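Local coordinates for CG4930 (Drosophila melanogaster, PDB 3ISM), which binds the nuclease EndoG and inhibits it, and probably acts as a ribonuclease inhibitor, at residues C[31-36]-C[92-97]; C[72-77]-C[86-91]. The protein carries 1 engineered substitution. All blocks are in the same frame, centred on the assembly; numbering follows the deposited sequence.

Interaction 1: residues C[31-36]-C[92-97]; sequences DPVKDY and LEEYRG
Tyr36 and Glu94 both send CG to the side of CB opposite their own backbone N. For Tyr36 (chi1 170°) this carries the ring out of helix 32-43 and across to helix 81-102, while Glu94 folds back at chi2 (73°) and offers its CG methylene to that ring. The contact is helix-to-helix packing within the all-helical, Ku C-terminal-like region. The two short segments run nearly parallel, with their axes 24° apart and 10.2 Å from each other at closest approach. At that separation the backbones do not meet, and the tyrosine ring spans the gap. Tyr36 CE2 lies 3.5 Å from Glu94 CG, a contact of ring carbon with aliphatic chain rather than with the carboxylate. Farther out, Tyr36 CZ packs against Tyr95 CB at 4.0 Å. Val33 adds a looser touch, CG1 to Glu94 CB at 4.3 Å. The polar ends are satisfied elsewhere: the Tyr36 hydroxyl is hydrogen-bonded to Asp98 OD2, just past 92-97, and Tyr95 OH to Arg67 on helix 52-75. Glu94 OE2 makes a salt bridge to Arg94 of the CG8862 chain, so one glutamate packs inside its own domain through CG and reaches the partner protein through its carboxylate. Phe59, Thr62 and Ala66 of helix 52-75 also touch Tyr36. The Tyr36 and Tyr95 side chains run roughly perpendicular, and Tyr36 OH comes to the edge of the Tyr95 ring, in its plane, 3.8 Å from Tyr95 CD1, while lying 3.5 Å from Tyr95 CA.

Interaction 2: residues C[72-77]-C[86-91]; sequences RLLFDE and EKASQL
A helical hairpin is closed here: the C-terminal part of helix 52-75 meets the early turns of helix 81-102, the next helix in the chain, within the Ku C-terminal-like region. The small side chain of Ala88 lets the backbones come near each other, with Leu73 CA and Ala88 CA 5.8 Å apart. Two consecutive leucines then close on the alanine. Leu73 CB lies 3.9 Å from Ala88 CB, and from the next residue along, Leu74 CG reaches the same methyl at 3.8 Å. Leu73 extends further over the helix surface, its CD1 sitting 3.9 Å from Lys87 CB and 3.8 Å from Ala88 N. The side chains that meet here are aliphatic where they touch. Lys87 joins in through the base of its side chain: CG stands opposite the carbonyl carbon (chi1 -77°), and the extended chain runs across Leu73 before carrying NZ away to a hydrogen bond with Leu29 O. Within helix 81-102, Gln90 NE2 donates a nearly straight bond of 2.7 Å to Glu86 OE2, meeting the carboxylate from its anti side. Around this joint, Leu29 touches Leu73 from the N-terminal loop. Leu74 also packs on Leu114 of helix 104-120 and Phe126 of helix 124-132, while Ser89 touches Val130, so both arms of the hairpin contact helices that follow in the chain.

How the interactions relate
Helix 81-102 is common to both contacts: its residues 86-91 meet helix 52-75 in interaction 2, and the next turns, 92-97, meet helix 32-43 in interaction 1. The centres are about 11 Å apart, and interaction 2 is nested in the chain between the segments of interaction 1. Leu91, with Gln90 beside it, joins the two. Tyr36 CB packs 3.5 Å from Leu91 CD1, and Val33 CG2 lies 3.5 Å from Leu91 N and 3.6 Å from Gln90 CB. Together they form one continuous packed region of three helices. Their surroundings differ: only interaction 1 borders the CG8862 chain, whereas the segments of interaction 2 contact just their own chain within the assembly.

Interaction 1: residues C[31-36]-C[92-97]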
# COMPACT_ATOMS: atom_id res chain seq x y z
N ASP C 31 -8.90 -45.75 -3.56
CA ASP C 31 -9.37 -44.36 -3.48
C ASP C 31 -8.42 -43.43 -4.23
O ASP C 31 -7.64 -42.70 -3.61
CB ASP C 31 -9.54 -43.91 -2.03
CG ASP C 31 -10.41 -42.64 -1.88
OD1 ASP C 31 -10.68 -41.94 -2.89
OD2 ASP C 31 -10.80 -42.34 -0.74
N PRO C 32 -8.49 -43.44 -5.58
CA PRO C 32 -7.53 -42.76 -6.45
C PRO C 32 -7.43 -41.27 -6.20
O PRO C 32 -6.33 -40.73 -6.12
CB PRO C 32 -8.08 -43.00 -7.86
CG PRO C 32 -8.97 -44.18 -7.73
CD PRO C 32 -9.54 -44.12 -6.35
N VAL C 33 -8.59 -40.62 -6.09
CA VAL C 33 -8.65 -39.18 -5.91
C VAL C 33 -7.95 -38.78 -4.61
O VAL C 33 -7.18 -37.83 -4.60
CB VAL C 33 -10.11 -38.66 -5.90
CG1 VAL C 33 -10.15 -37.12 -5.78
CG2 VAL C 33 -10.85 -39.11 -7.15
N LYS C 34 -8.20 -39.53 -3.54
CA LYS C 34 -7.54 -39.26 -2.24
C LYS C 34 -6.01 -39.43 -2.28
O LYS C 34 -5.28 -38.55 -1.82
CB LYS C 34 -8.16 -40.11 -1.12
CG LYS C 34 -7.29 -40.29 0.13
CD LYS C 34 -7.91 -41.31 1.09
CE LYS C 34 -6.89 -41.76 2.14
NZ LYS C 34 -7.55 -42.40 3.32
N ASP C 35 -5.54 -40.53 -2.85
CA ASP C 35 -4.09 -40.73 -3.08
C ASP C 35 -3.49 -39.58 -3.90
O ASP C 35 -2.40 -39.09 -3.58
CB ASP C 35 -3.82 -42.06 -3.80
CG ASP C 35 -4.15 -43.28 -2.95
OD1 ASP C 35 -4.34 -43.14 -1.72
OD2 ASP C 35 -4.19 -44.38 -3.52
N TYR C 36 -4.22 -39.15 -4.93
CA TYR C 36 -3.80 -38.06 -5.80
C TYR C 36 -3.70 -36.74 -5.03
O TYR C 36 -2.69 -36.06 -5.10
CB TYR C 36 -4.73 -37.90 -7.02
CG TYR C 36 -4.45 -36.62 -7.79
CD1 TYR C 36 -3.41 -36.56 -8.70
CD2 TYR C 36 -5.21 -35.47 -7.57
CE1 TYR C 36 -3.12 -35.38 -9.40
CE2 TYR C 36 -4.94 -34.29 -8.26
CZ TYR C 36 -3.89 -34.25 -9.17
OH TYR C 36 -3.59 -33.09 -9.84
N LEU C 92 -10.04 -37.52 -13.02
CA LEU C 92 -9.81 -36.67 -14.18
C LEU C 92 -10.15 -35.21 -13.88
O LEU C 92 -9.38 -34.31 -14.20
CB LEU C 92 -10.58 -37.16 -15.40
CG LEU C 92 -10.36 -36.47 -16.75
CD1 LEU C 92 -8.91 -36.53 -17.13
CD2 LEU C 92 -11.22 -37.14 -17.82
N GLU C 93 -11.31 -34.99 -13.27
CA GLU C 93 -11.75 -33.67 -12.88
C GLU C 93 -10.78 -32.97 -11.91
O GLU C 93 -10.39 -31.83 -12.13
CB GLU C 93 -13.14 -33.76 -12.25
CG GLU C 93 -13.80 -32.44 -12.08
CD GLU C 93 -15.32 -32.51 -12.28
OE1 GLU C 93 -15.93 -33.60 -12.08
OE2 GLU C 93 -15.88 -31.46 -12.65
N GLU C 94 -10.42 -33.66 -10.83
CA GLU C 94 -9.43 -33.13 -9.88
C GLU C 94 -8.09 -32.86 -10.54
O GLU C 94 -7.50 -31.78 -10.38
CB GLU C 94 -9.25 -34.10 -8.71
CG GLU C 94 -8.34 -33.59 -7.59
CD GLU C 94 -8.98 -32.50 -6.73
OE1 GLU C 94 -10.22 -32.48 -6.62
OE2 GLU C 94 -8.24 -31.69 -6.16
N TYR C 95 -7.61 -33.83 -11.31
CA TYR C 95 -6.32 -33.67 -11.99
C TYR C 95 -6.33 -32.46 -12.97
O TYR C 95 -5.42 -31.62 -12.91
CB TYR C 95 -5.83 -34.96 -12.64
CG TYR C 95 -4.80 -34.75 -13.72
CD1 TYR C 95 -3.67 -33.98 -13.49
CD2 TYR C 95 -4.96 -35.31 -14.98
CE1 TYR C 95 -2.74 -33.76 -14.50
CE2 TYR C 95 -4.02 -35.11 -15.98
CZ TYR C 95 -2.92 -34.34 -15.73
OH TYR C 95 -1.98 -34.14 -16.70
N ARG C 96 -7.36 -32.38 -13.82
CA ARG C 96 -7.51 -31.24 -14.74
C ARG C 96 -7.50 -29.86 -14.04
O ARG C 96 -6.92 -28.90 -14.54
CB ARG C 96 -8.82 -31.37 -15.53
CG ARG C 96 -9.00 -30.29 -16.60
CD ARG C 96 -10.27 -30.50 -17.39
NE ARG C 96 -10.29 -29.67 -18.60
CZ ARG C 96 -10.62 -28.38 -18.62
NH1 ARG C 96 -10.97 -27.76 -17.49
NH2 ARG C 96 -10.61 -27.71 -19.75
N GLY C 97 -8.16 -29.79 -12.88
CA GLY C 97 -8.23 -28.56 -12.10
C GLY C 97 -6.85 -28.08 -11.69
O GLY C 97 -6.58 -26.89 -11.69

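Interaction 2: residues C[72-77]-C[86-91]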
# COMPACT_ATOMS: atom_id res chain seq x y z
N ARG C 72 -6.06 -46.82 -17.00
CA ARG C 72 -6.38 -48.15 -16.52
C ARG C 72 -7.82 -48.30 -16.02
O ARG C 72 -8.48 -49.30 -16.33
CB ARG C 72 -5.36 -48.59 -15.46
CG ARG C 72 -3.98 -48.81 -16.07
CD ARG C 72 -3.01 -49.52 -15.14
NE ARG C 72 -2.60 -48.70 -14.00
CZ ARG C 72 -2.72 -49.09 -12.74
NH1 ARG C 72 -3.23 -50.29 -12.46
NH2 ARG C 72 -2.32 -48.30 -11.75
N LEU C 73 -8.34 -47.31 -15.30
CA LEU C 73 -9.71 -47.39 -14.78
C LEU C 73 -10.72 -47.48 -15.91
O LEU C 73 -11.73 -48.16 -15.79
CB LEU C 73 -10.03 -46.20 -13.87
CG LEU C 73 -9.35 -46.25 -12.50
CD1 LEU C 73 -9.33 -44.88 -11.88
CD2 LEU C 73 -10.00 -47.27 -11.57
N LEU C 74 -10.42 -46.82 -17.02
CA LEU C 74 -11.30 -46.76 -18.18
C LEU C 74 -11.19 -47.97 -19.11
O LEU C 74 -12.19 -48.42 -19.64
CB LEU C 74 -11.06 -45.48 -18.97
CG LEU C 74 -11.54 -44.18 -18.32
CD1 LEU C 74 -11.02 -42.94 -19.07
CD2 LEU C 74 -13.06 -44.15 -18.22
N PHE C 75 -9.97 -48.51 -19.27
CA PHE C 75 -9.73 -49.49 -20.34
C PHE C 75 -9.25 -50.89 -19.91
O PHE C 75 -9.30 -51.81 -20.72
CB PHE C 75 -8.75 -48.92 -21.39
CG PHE C 75 -9.16 -47.55 -21.91
CD1 PHE C 75 -10.37 -47.37 -22.56
CD2 PHE C 75 -8.32 -46.46 -21.75
CE1 PHE C 75 -10.74 -46.12 -23.03
CE2 PHE C 75 -8.69 -45.20 -22.21
CZ PHE C 75 -9.90 -45.04 -22.85
N ASP C 76 -8.77 -51.04 -18.68
CA ASP C 76 -8.23 -52.31 -18.18
C ASP C 76 -9.15 -53.52 -18.25
O ASP C 76 -8.66 -54.65 -18.29
CB ASP C 76 -7.73 -52.19 -16.73
CG ASP C 76 -6.21 -52.07 -16.64
OD1 ASP C 76 -5.55 -51.97 -17.70
OD2 ASP C 76 -5.67 -52.08 -15.50
N GLU C 77 -10.47 -53.30 -18.23
CA GLU C 77 -11.45 -54.41 -18.21
C GLU C 77 -11.47 -55.24 -16.91
O GLU C 77 -12.08 -56.29 -16.86
CB GLU C 77 -11.32 -55.32 -19.44
CG GLU C 77 -11.34 -54.56 -20.78
CD GLU C 77 -11.65 -55.44 -21.99
OE1 GLU C 77 -11.30 -56.64 -22.00
OE2 GLU C 77 -12.23 -54.90 -22.95
N GLU C 86 -16.60 -44.12 -12.77
CA GLU C 86 -16.81 -43.06 -11.78
C GLU C 86 -15.50 -42.61 -11.14
O GLU C 86 -15.24 -41.41 -11.00
CB GLU C 86 -17.83 -43.50 -10.71
CG GLU C 86 -18.13 -42.43 -9.67
CD GLU C 86 -18.54 -41.09 -10.27
OE1 GLU C 86 -18.92 -41.04 -11.46
OE2 GLU C 86 -18.52 -40.07 -9.53
N LYS C 87 -14.66 -43.57 -10.76
CA LYS C 87 -13.33 -43.25 -10.22
C LYS C 87 -12.49 -42.43 -11.21
O LYS C 87 -11.85 -41.44 -10.83
CB LYS C 87 -12.60 -44.55 -9.83
CG LYS C 87 -13.09 -45.14 -8.52
CD LYS C 87 -12.42 -46.47 -8.22
CE LYS C 87 -12.86 -47.01 -6.87
NZ LYS C 87 -12.40 -48.40 -6.68
N ALA C 88 -12.51 -42.82 -12.48
CA ALA C 88 -11.76 -42.12 -13.52
C ALA C 88 -12.25 -40.69 -13.72
O ALA C 88 -11.46 -39.77 -13.84
CB ALA C 88 -11.81 -42.88 -14.81
N SER C 89 -13.57 -40.53 -13.74
CA SER C 89 -14.22 -39.23 -13.88
C SER C 89 -13.80 -38.25 -12.76
O SER C 89 -13.35 -37.13 -13.03
CB SER C 89 -15.74 -39.45 -13.89
OG SER C 89 -16.46 -38.23 -13.93
N GLN C 90 -13.91 -38.70 -11.52
CA GLN C 90 -13.53 -37.90 -10.36
C GLN C 90 -12.04 -37.54 -10.34
O GLN C 90 -11.70 -36.40 -10.06
CB GLN C 90 -13.90 -38.61 -9.07
CG GLN C 90 -15.40 -38.74 -8.83
CD GLN C 90 -15.73 -39.33 -7.48
OE1 GLN C 90 -14.99 -39.15 -6.51
NE2 GLN C 90 -16.86 -40.04 -7.39
N LEU C 91 -11.17 -38.51 -10.61
CA LEU C 91 -9.73 -38.25 -10.70
C LEU C 91 -9.41 -37.30 -11.86
O LEU C 91 -8.63 -36.36 -11.70
CB LEU C 91 -8.90 -39.55 -10.80
CG LEU C 91 -7.36 -39.42 -10.90
CD1 LEU C 91 -6.80 -38.62 -9.75
CD2 LEU C 91 -6.68 -40.78 -10.96